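Local coordinates for solute-binding protein (Thermoactinomyces vulgaris, PDB 2ZYO), which binds maltodextrins such as maltotetraose and cyclodextrins as a solute-binding protein, probably to deliver them to a membrane sugar transporter, at residues A171-F174 against Y175-Y178; F179-A183 against K184-V188; A208-G211 against M212-V215. All coordinates share one frame; numbering follows the deposited sequence.

Interaction 1 (A171-F174 against Y175-Y178). With GLC (alpha-D-glucopyranose), chain B; GLC (alpha-D-glucopyranose), chain C.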
ATOM      1  N   ALA A 171      14.238   6.210  -6.367  1.00  9.63           N
ATOM      2  CA  ALA A 171      15.247   5.235  -5.950  1.00  9.98           C
ATOM      3  C   ALA A 171      15.923   5.587  -4.622  1.00 10.04           C
ATOM      4  O   ALA A 171      16.784   4.850  -4.146  1.00 11.45           O
ATOM      5  CB  ALA A 171      16.290   5.039  -7.051  1.00 12.78           C
ATOM      6  N   ASN A 172      15.532   6.717  -4.037  1.00 11.34           N
ATOM      7  CA  ASN A 172      16.011   7.117  -2.714  1.00 10.46           C
ATOM      8  C   ASN A 172      14.938   6.943  -1.634  1.00 10.66           C
ATOM      9  O   ASN A 172      15.049   7.486  -0.533  1.00 10.47           O
ATOM     10  CB  ASN A 172      16.537   8.560  -2.744  1.00 11.11           C
ATOM     11  CG  ASN A 172      15.495   9.564  -3.226  1.00 12.61           C
ATOM     12  OD1 ASN A 172      14.367   9.204  -3.572  1.00 13.30           O
ATOM     13  ND2 ASN A 172      15.874  10.838  -3.245  1.00 14.13           N
ATOM     14  N   ASN A 173      13.908   6.171  -1.969  1.00 10.38           N
ATOM     15  CA  ASN A 173      12.770   5.938  -1.088  1.00  9.44           C
ATOM     16  C   ASN A 173      12.551   4.437  -0.941  1.00  8.96           C
ATOM     17  O   ASN A 173      12.259   3.752  -1.922  1.00  9.89           O
ATOM     18  CB  ASN A 173      11.523   6.619  -1.670  1.00  9.60           C
ATOM     19  CG  ASN A 173      10.321   6.584  -0.732  1.00  8.97           C
ATOM     20  OD1 ASN A 173      10.167   5.680   0.091  1.00 11.75           O
ATOM     21  ND2 ASN A 173       9.441   7.571  -0.877  1.00 11.86           N
ATOM     22  N   PHE A 174      12.708   3.939   0.285  1.00  8.99           N
ATOM     23  CA  PHE A 174      12.624   2.504   0.585  1.00  8.98           C
ATOM     24  C   PHE A 174      11.287   1.872   0.202  1.00  9.25           C
ATOM     25  O   PHE A 174      11.232   0.685  -0.133  1.00  9.04           O
ATOM     26  CB  PHE A 174      12.933   2.260   2.065  1.00  9.36           C
ATOM     27  CG  PHE A 174      12.918   0.807   2.473  1.00  9.53           C
ATOM     28  CD1 PHE A 174      13.830  -0.098   1.937  1.00 10.03           C
ATOM     29  CD2 PHE A 174      12.003   0.353   3.420  1.00 10.64           C
ATOM     30  CE1 PHE A 174      13.823  -1.436   2.326  1.00  9.38           C
ATOM     31  CE2 PHE A 174      11.990  -0.984   3.817  1.00  9.50           C
ATOM     32  CZ  PHE A 174      12.901  -1.879   3.267  1.00 10.43           C
ATOM     33  N   TYR A 175      10.209   2.653   0.245  1.00  9.67           N
ATOM     34  CA  TYR A 175       8.918   2.145  -0.206  1.00  9.11           C
ATOM     35  C   TYR A 175       9.013   1.624  -1.647  1.00  8.28           C
ATOM     36  O   TYR A 175       8.441   0.581  -1.984  1.00 10.07           O
ATOM     37  CB  TYR A 175       7.808   3.205  -0.088  1.00  8.37           C
ATOM     38  CG  TYR A 175       6.502   2.693  -0.649  1.00  8.93           C
ATOM     39  CD1 TYR A 175       5.663   1.887   0.118  1.00 10.52           C
ATOM     40  CD2 TYR A 175       6.133   2.968  -1.967  1.00  8.99           C
ATOM     41  CE1 TYR A 175       4.476   1.384  -0.405  1.00 10.93           C
ATOM     42  CE2 TYR A 175       4.949   2.470  -2.501  1.00  9.29           C
ATOM     43  CZ  TYR A 175       4.129   1.677  -1.713  1.00 10.16           C
ATOM     44  OH  TYR A 175       2.962   1.180  -2.241  1.00 11.19           O
ATOM     45  N   TYR A 176       9.746   2.355  -2.482  1.00  9.20           N
ATOM     46  CA  TYR A 176       9.866   2.037  -3.901  1.00  8.43           C
ATOM     47  C   TYR A 176      10.953   1.007  -4.181  1.00  7.95           C
ATOM     48  O   TYR A 176      10.797   0.154  -5.059  1.00  8.79           O
ATOM     49  CB  TYR A 176      10.106   3.315  -4.714  1.00  9.13           C
ATOM     50  CG  TYR A 176       8.917   4.250  -4.706  1.00  9.92           C
ATOM     51  CD1 TYR A 176       7.947   4.181  -5.706  1.00 10.02           C
ATOM     52  CD2 TYR A 176       8.747   5.192  -3.687  1.00  9.20           C
ATOM     53  CE1 TYR A 176       6.844   5.028  -5.699  1.00 10.19           C
ATOM     54  CE2 TYR A 176       7.642   6.043  -3.671  1.00 10.43           C
ATOM     55  CZ  TYR A 176       6.698   5.957  -4.683  1.00 12.25           C
ATOM     56  OH  TYR A 176       5.605   6.793  -4.682  1.00 13.40           O
ATOM     57  N   THR A 177      12.042   1.077  -3.420  1.00  7.12           N
ATOM     58  CA  THR A 177      13.197   0.211  -3.646  1.00  7.81           C
ATOM     59  C   THR A 177      13.091  -1.125  -2.922  1.00  7.84           C
ATOM     60  O   THR A 177      13.977  -1.971  -3.055  1.00  7.93           O
ATOM     61  CB  THR A 177      14.503   0.890  -3.206  1.00  7.18           C
ATOM     62  OG1 THR A 177      14.448   1.146  -1.799  1.00  8.44           O
ATOM     63  CG2 THR A 177      14.708   2.191  -3.953  1.00  8.06           C
ATOM     64  N   TYR A 178      12.013  -1.324  -2.165  1.00  7.95           N
ATOM     65  CA  TYR A 178      11.843  -2.567  -1.411  1.00  8.56           C
ATOM     66  C   TYR A 178      12.102  -3.822  -2.245  1.00  8.89           C
ATOM     67  O   TYR A 178      12.758  -4.753  -1.770  1.00  8.41           O
ATOM     68  CB  TYR A 178      10.463  -2.650  -0.755  1.00  9.18           C
ATOM     69  CG  TYR A 178      10.257  -3.943   0.002  1.00  9.96           C
ATOM     70  CD1 TYR A 178      10.971  -4.209   1.169  1.00 11.83           C
ATOM     71  CD2 TYR A 178       9.363  -4.909  -0.458  1.00 12.00           C
ATOM     72  CE1 TYR A 178      10.794  -5.397   1.866  1.00 11.26           C
ATOM     73  CE2 TYR A 178       9.182  -6.101   0.231  1.00 12.42           C
ATOM     74  CZ  TYR A 178       9.900  -6.337   1.392  1.00 13.57           C
ATOM     75  OH  TYR A 178       9.727  -7.514   2.089  1.00 17.05           O
TER
HETATM   76  C1  GLC B   1       2.307   6.100  -2.033  1.00 42.34           C
HETATM   77  C2  GLC B   1       1.697   5.199  -0.930  1.00 42.88           C
HETATM   78  C3  GLC B   1       2.342   5.419   0.455  1.00 43.19           C
HETATM   79  C4  GLC B   1       3.866   5.494   0.360  1.00 43.64           C
HETATM   80  C5  GLC B   1       4.268   6.504  -0.713  1.00 42.91           C
HETATM   81  C6  GLC B   1       5.775   6.637  -0.875  1.00 42.88           C
HETATM   82  O1  GLC B   1       1.876   7.412  -1.921  1.00 41.75           O
HETATM   83  O2  GLC B   1       0.290   5.417  -0.840  1.00 42.91           O
HETATM   84  O3  GLC B   1       1.988   4.347   1.318  1.00 43.54           O
HETATM   85  O4  GLC B   1       4.406   5.898   1.633  1.00 45.77           O
HETATM   86  O5  GLC B   1       3.741   6.086  -1.986  1.00 42.49           O
HETATM   87  O6  GLC B   1       6.272   7.781  -0.197  1.00 41.02           O
HETATM   88  C1  GLC C   2       5.050   4.890   2.358  1.00 46.39           C
HETATM   89  C2  GLC C   2       4.494   4.840   3.783  1.00 46.53           C
HETATM   90  C3  GLC C   2       4.896   6.102   4.543  1.00 46.74           C
HETATM   91  C4  GLC C   2       6.418   6.275   4.512  1.00 46.93           C
HETATM   92  C5  GLC C   2       6.915   6.258   3.062  1.00 46.61           C
HETATM   93  C6  GLC C   2       8.427   6.291   2.965  1.00 46.31           C
HETATM   94  O2  GLC C   2       3.080   4.740   3.740  1.00 46.51           O
HETATM   95  O3  GLC C   2       4.447   6.018   5.886  1.00 47.80           O
HETATM   96  O4  GLC C   2       6.772   7.506   5.125  1.00 47.23           O
HETATM   97  O5  GLC C   2       6.467   5.060   2.388  1.00 46.58           O
HETATM   98  O6  GLC C   2       8.865   7.408   2.206  1.00 46.84           O
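Asn173 O accepts from Tyr176 N at 2.9 Å, and the loop through Asn173 runs straight into the first turn of helix 174-183. Thr177 N also donates to Asn173 O, at 3.1 Å. The Thr177 bond lies in the carbonyl plane, while Tyr176 N comes from well above it. Asn173 is the N-cap. Its CG is anti to the backbone N (chi1 -173°), which swings the amide back over the helix start and lets OD1 accept from Tyr175 N at 3.0 Å. The same OD1 also accepts from O6 of the chain C glucose, 3.0 Å away. ND2 donates to O6 of the chain B glucose at 3.2 Å and is also bonded to Glu170. One amide thus caps the helix and holds two sugar units. With an alanine here, Tyr175 N would probably lose its cap and both glucose O6 groups their shared partner. C4 of the chain B glucose sits over the centre of one face of the Tyr175 ring. Tyr176 turns its ring edge to the Asn173 amide, where Tyr176 CD2 lies 3.6 Å from Asn173 CG, and its OH bonds to Asn247. Facing away from the sugars, the edge of Tyr178 is turned toward the face of Phe174, offset so that Tyr178 CD1 meets Phe174 CZ, with planes at 89°. Thr177 sends OG1 to His367, while its CG2 lies 3.4 Å from Ala171 O. Around this helix start, helix 360-371 packs on Asn173, Phe174 and Tyr175, helix 206-220 meets Ala171 and Thr177, and Val131 of strand 120-136 touches the pocket residues Tyr175 and Tyr176.

Interaction 2 (F179-A183 against K184-V188); sequences FLFAA and KGAAV
Lys184 folds back along the last turn of the helix and covers the carbonyl of Leu180. Its CB sits 3.6 Å from Phe181 O. CG is anti to the carbonyl carbon (chi1 -47°) and comes to 3.3 Å from Leu180 O, a buried oxygen with no hydrogen-bond partner in the model. A bend at chi2 keeps CD near Leu180 O and Ala183 C. CE still lies 3.8 Å from Leu180 O. From CG outward the chain is extended, and NZ makes salt bridges to Asp271 and Glu214, so the charge is shared between a loop and helix 206-220.

Ala186 points its CB at the turn, 3.3 Å from Phe181 O. The same Ala186 CB meets Phe181 CB at 4.1 Å, on the edge side of the Phe181 ring. Phe181 O is gripped twice: Lys184 N and Ala186 N, the latter at 3.0 Å, reach it from opposite faces of the carbonyl plane. Gly185 N donates to Ala182 O at 3.0 Å. Gly185 has a positive phi of 95°, where a CB would jam against the preceding carbonyl oxygen, so glycine suits the position. The bonds from Ala186 N to Phe181 O and from Gly185 N to Ala182 O, with glycine in the left-handed backbone region, make a Schellman motif, which ends helix 174-183 and turns the chain toward strand 189-192.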
ATOM      1  N   PHE A 179      11.608  -3.841  -3.485  1.00  8.24           N
ATOM      2  CA  PHE A 179      11.762  -5.023  -4.340  1.00  7.91           C
ATOM      3  C   PHE A 179      13.225  -5.418  -4.538  1.00  8.37           C
ATOM      4  O   PHE A 179      13.535  -6.600  -4.666  1.00  9.10           O
ATOM      5  CB  PHE A 179      11.017  -4.872  -5.679  1.00  8.77           C
ATOM      6  CG  PHE A 179      11.747  -4.056  -6.715  1.00  9.79           C
ATOM      7  CD1 PHE A 179      12.490  -4.682  -7.713  1.00 10.04           C
ATOM      8  CD2 PHE A 179      11.672  -2.665  -6.711  1.00 10.09           C
ATOM      9  CE1 PHE A 179      13.160  -3.936  -8.685  1.00 10.57           C
ATOM     10  CE2 PHE A 179      12.341  -1.907  -7.675  1.00 10.27           C
ATOM     11  CZ  PHE A 179      13.086  -2.544  -8.667  1.00 10.92           C
ATOM     12  N   LEU A 180      14.114  -4.424  -4.538  1.00  8.00           N
ATOM     13  CA  LEU A 180      15.552  -4.678  -4.662  1.00  8.37           C
ATOM     14  C   LEU A 180      16.112  -5.374  -3.425  1.00  8.91           C
ATOM     15  O   LEU A 180      16.986  -6.233  -3.536  1.00 10.13           O
ATOM     16  CB  LEU A 180      16.318  -3.378  -4.934  1.00  8.55           C
ATOM     17  CG  LEU A 180      16.006  -2.647  -6.246  1.00  8.61           C
ATOM     18  CD1 LEU A 180      16.616  -1.251  -6.259  1.00  9.63           C
ATOM     19  CD2 LEU A 180      16.479  -3.449  -7.452  1.00  9.15           C
ATOM     20  N   PHE A 181      15.606  -5.000  -2.251  1.00  7.73           N
ATOM     21  CA  PHE A 181      16.007  -5.632  -0.996  1.00  7.95           C
ATOM     22  C   PHE A 181      15.407  -7.030  -0.866  1.00  8.39           C
ATOM     23  O   PHE A 181      16.106  -7.981  -0.516  1.00  8.49           O
ATOM     24  CB  PHE A 181      15.619  -4.753   0.197  1.00  8.13           C
ATOM     25  CG  PHE A 181      16.438  -3.494   0.307  1.00  8.49           C
ATOM     26  CD1 PHE A 181      17.538  -3.443   1.151  1.00  8.98           C
ATOM     27  CD2 PHE A 181      16.111  -2.364  -0.438  1.00  8.70           C
ATOM     28  CE1 PHE A 181      18.304  -2.283   1.261  1.00  9.25           C
ATOM     29  CE2 PHE A 181      16.872  -1.195  -0.341  1.00  8.41           C
ATOM     30  CZ  PHE A 181      17.969  -1.155   0.511  1.00  7.87           C
ATOM     31  N   ALA A 182      14.116  -7.150  -1.173  1.00  8.34           N
ATOM     32  CA  ALA A 182      13.420  -8.438  -1.132  1.00  8.69           C
ATOM     33  C   ALA A 182      14.050  -9.464  -2.076  1.00  9.19           C
ATOM     34  O   ALA A 182      14.130 -10.649  -1.745  1.00 11.06           O
ATOM     35  CB  ALA A 182      11.945  -8.256  -1.450  1.00  9.14           C
ATOM     36  N   ALA A 183      14.507  -8.999  -3.240  1.00  8.77           N
ATOM     37  CA  ALA A 183      15.176  -9.853  -4.227  1.00  8.47           C
ATOM     38  C   ALA A 183      16.407 -10.546  -3.649  1.00  9.76           C
ATOM     39  O   ALA A 183      16.728 -11.673  -4.025  1.00 11.96           O
ATOM     40  CB  ALA A 183      15.561  -9.040  -5.453  1.00  8.81           C
ATOM     41  N   LYS A 184      17.090  -9.863  -2.732  1.00 10.48           N
ATOM     42  CA  LYS A 184      18.313 -10.389  -2.129  1.00 10.52           C
ATOM     43  C   LYS A 184      18.031 -11.237  -0.888  1.00 11.94           C
ATOM     44  O   LYS A 184      18.943 -11.857  -0.338  1.00 13.75           O
ATOM     45  CB  LYS A 184      19.278  -9.248  -1.788  1.00 10.21           C
ATOM     46  CG  LYS A 184      19.485  -8.231  -2.909  1.00  9.97           C
ATOM     47  CD  LYS A 184      19.916  -8.883  -4.218  1.00  9.98           C
ATOM     48  CE  LYS A 184      19.878  -7.883  -5.356  1.00 11.17           C
ATOM     49  NZ  LYS A 184      20.313  -8.489  -6.647  1.00 11.47           N
ATOM     50  N   GLY A 185      16.769 -11.256  -0.461  1.00 11.36           N
ATOM     51  CA  GLY A 185      16.346 -12.006   0.721  1.00 12.18           C
ATOM     52  C   GLY A 185      16.302 -11.182   1.998  1.00 12.52           C
ATOM     53  O   GLY A 185      16.168 -11.736   3.090  1.00 13.85           O
ATOM     54  N   ALA A 186      16.412  -9.861   1.862  1.00 11.75           N
ATOM     55  CA  ALA A 186      16.399  -8.956   3.010  1.00 11.57           C
ATOM     56  C   ALA A 186      14.985  -8.710   3.525  1.00 11.73           C
ATOM     57  O   ALA A 186      14.037  -8.611   2.741  1.00 14.13           O
ATOM     58  CB  ALA A 186      17.068  -7.637   2.657  1.00 13.53           C
ATOM     59  N   ALA A 187      14.861  -8.612   4.847  1.00 12.27           N
ATOM     60  CA  ALA A 187      13.588  -8.321   5.501  1.00 13.01           C
ATOM     61  C   ALA A 187      13.723  -7.074   6.374  1.00 11.70           C
ATOM     62  O   ALA A 187      14.829  -6.723   6.793  1.00 13.27           O
ATOM     63  CB  ALA A 187      13.141  -9.514   6.337  1.00 15.46           C
ATOM     64  N   VAL A 188      12.604  -6.403   6.639  1.00 11.62           N
ATOM     65  CA  VAL A 188      12.597  -5.274   7.571  1.00 12.03           C
ATOM     66  C   VAL A 188      12.689  -5.799   9.005  1.00 12.26           C
ATOM     67  O   VAL A 188      13.638  -5.486   9.725  1.00 12.00           O
ATOM     68  CB  VAL A 188      11.346  -4.375   7.412  1.00 13.61           C
ATOM     69  CG1 VAL A 188      11.471  -3.145   8.299  1.00 13.32           C
ATOM     70  CG2 VAL A 188      11.151  -3.963   5.955  1.00 15.76           C
TER

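Interaction 3 (A208-G211 against M212-V215)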
ATOM      1  N   ALA A 208      20.733  -7.182   2.936  1.00 10.06           N
ATOM      2  CA  ALA A 208      20.344  -5.775   2.830  1.00  8.66           C
ATOM      3  C   ALA A 208      21.413  -4.944   2.127  1.00  9.83           C
ATOM      4  O   ALA A 208      21.096  -4.052   1.332  1.00  9.74           O
ATOM      5  CB  ALA A 208      20.035  -5.208   4.203  1.00  9.32           C
ATOM      6  N   VAL A 209      22.678  -5.243   2.418  1.00  9.10           N
ATOM      7  CA  VAL A 209      23.794  -4.566   1.764  1.00  9.44           C
ATOM      8  C   VAL A 209      23.738  -4.810   0.254  1.00  8.59           C
ATOM      9  O   VAL A 209      23.912  -3.882  -0.533  1.00  9.89           O
ATOM     10  CB  VAL A 209      25.158  -4.996   2.359  1.00  9.58           C
ATOM     11  CG1 VAL A 209      26.315  -4.405   1.563  1.00 12.61           C
ATOM     12  CG2 VAL A 209      25.251  -4.575   3.826  1.00 12.94           C
ATOM     13  N   GLN A 210      23.456  -6.049  -0.144  1.00  9.41           N
ATOM     14  CA  GLN A 210      23.316  -6.379  -1.566  1.00  9.64           C
ATOM     15  C   GLN A 210      22.173  -5.602  -2.221  1.00  9.77           C
ATOM     16  O   GLN A 210      22.278  -5.190  -3.380  1.00 11.07           O
ATOM     17  CB  GLN A 210      23.136  -7.887  -1.774  1.00  9.90           C
ATOM     18  CG  GLN A 210      24.286  -8.743  -1.236  1.00 12.30           C
ATOM     19  CD  GLN A 210      25.626  -8.409  -1.866  1.00 13.84           C
ATOM     20  OE1 GLN A 210      26.561  -7.992  -1.181  1.00 17.83           O
ATOM     21  NE2 GLN A 210      25.723  -8.584  -3.175  1.00 15.15           N
ATOM     22  N   GLY A 211      21.086  -5.408  -1.474  1.00  8.81           N
ATOM     23  CA  GLY A 211      19.958  -4.599  -1.932  1.00  9.31           C
ATOM     24  C   GLY A 211      20.349  -3.145  -2.135  1.00  8.04           C
ATOM     25  O   GLY A 211      20.039  -2.550  -3.168  1.00  8.06           O
ATOM     26  N   MET A 212      21.044  -2.577  -1.149  1.00  8.86           N
ATOM     27  CA  MET A 212      21.505  -1.186  -1.224  1.00  8.84           C
ATOM     28  C   MET A 212      22.571  -0.991  -2.309  1.00  9.24           C
ATOM     29  O   MET A 212      22.711   0.106  -2.857  1.00  9.30           O
ATOM     30  CB  MET A 212      22.014  -0.706   0.143  1.00  8.89           C
ATOM     31  CG  MET A 212      22.376   0.783   0.209  1.00  9.33           C
ATOM     32  SD  MET A 212      21.004   1.913  -0.129  1.00 11.22           S
ATOM     33  CE  MET A 212      20.396   2.201   1.528  1.00 11.64           C
ATOM     34  N   ASN A 213      23.318  -2.050  -2.616  1.00  9.95           N
ATOM     35  CA  ASN A 213      24.262  -2.013  -3.735  1.00  9.87           C
ATOM     36  C   ASN A 213      23.547  -1.790  -5.065  1.00 11.40           C
ATOM     37  O   ASN A 213      24.072  -1.117  -5.957  1.00 11.48           O
ATOM     38  CB  ASN A 213      25.091  -3.297  -3.802  1.00 10.93           C
ATOM     39  CG  ASN A 213      26.164  -3.364  -2.729  1.00 12.30           C
ATOM     40  OD1 ASN A 213      26.417  -2.396  -2.018  1.00 13.32           O
ATOM     41  ND2 ASN A 213      26.800  -4.521  -2.611  1.00 13.72           N
ATOM     42  N   GLU A 214      22.349  -2.360  -5.195  1.00 11.54           N
ATOM     43  CA  GLU A 214      21.523  -2.144  -6.381  1.00 12.42           C
ATOM     44  C   GLU A 214      21.017  -0.704  -6.423  1.00 12.00           C
ATOM     45  O   GLU A 214      21.050  -0.062  -7.471  1.00 13.08           O
ATOM     46  CB  GLU A 214      20.345  -3.124  -6.428  1.00 14.05           C
ATOM     47  CG  GLU A 214      20.742  -4.590  -6.591  1.00 18.38           C
ATOM     48  CD  GLU A 214      21.030  -4.997  -8.034  1.00 21.62           C
ATOM     49  OE1 GLU A 214      21.425  -4.137  -8.852  1.00 20.13           O
ATOM     50  OE2 GLU A 214      20.864  -6.196  -8.349  1.00 25.12           O
ATOM     51  N   VAL A 215      20.557  -0.206  -5.275  1.00 11.12           N
ATOM     52  CA  VAL A 215      20.131   1.190  -5.133  1.00 11.55           C
ATOM     53  C   VAL A 215      21.240   2.143  -5.591  1.00 11.05           C
ATOM     54  O   VAL A 215      20.999   3.059  -6.384  1.00 11.34           O
ATOM     55  CB  VAL A 215      19.716   1.510  -3.670  1.00 11.25           C
ATOM     56  CG1 VAL A 215      19.492   3.009  -3.469  1.00 12.98           C
ATOM     57  CG2 VAL A 215      18.470   0.719  -3.282  1.00 11.53           C
TER
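Residues 208-211 and 212-215 are successive turns of one helix, joined mainly by i to i+4 backbone bonds. Met212 N donates to Ala208 O at 2.9 Å and Asn213 N to Val209 O at 2.8 Å. Val215 N reaches Gly211 O at 3.2 Å in the carbonyl plane. Glu214 N is held less firmly, with weak bonds to Gln210 O and, i to i+3, to Gly211 O.

Asn213 lays its amide back along the preceding turn. Its CG is anti to the carbonyl carbon (chi1 -75°), and this carries CG to 3.2 Å from Val209 O. OD1 lies 4.1 Å from Val209 CG1. The amide planes of Gln210 and Asn213 stand nearly perpendicular, 80° apart, and Gln210 OE1 stays 3.8 Å from Asn213 ND2. Met212 touches the turn before through its CB, near Ala208 O. The rest of the chain bends away to Leu381 of helix 377-394 and to Ala366, His367 and Val370 of helix 360-371. Val215 rests CG2 3.6 Å from Gly211 O. Glu214 keeps its CB and CG beside the carbonyls of Gly211 and Gln210. Its OE2 is taken by Lys184, and OE1 pairs with Lys217.

Val215 and Glu214 both meet helix 174-183, Val215 by apolar packing and Glu214 also through charge, and its two lysines are likely to stabilise Glu214 as a carboxylate.

Overall arrangement
From the N terminus, interaction 1 comes first, where the loop after strand 165-169 opens helix 174-183 beside the bound glucan. Interaction 2 ends that same helix and starts the way to strand 189-192. Interaction 3 follows on helix 206-220. The three run in series, none enclosing or crossing another, and each closes just a local turn. In space they meet. The Phe174 and Phe181 rings join 1 and 2 edge to face, Val215 packs on Ala171 and Thr177 to join 1 and 3, and the Lys184 to Glu214 salt bridge joins 2 and 3. Together they tie both ends of helix 174-183 to helix 206-220.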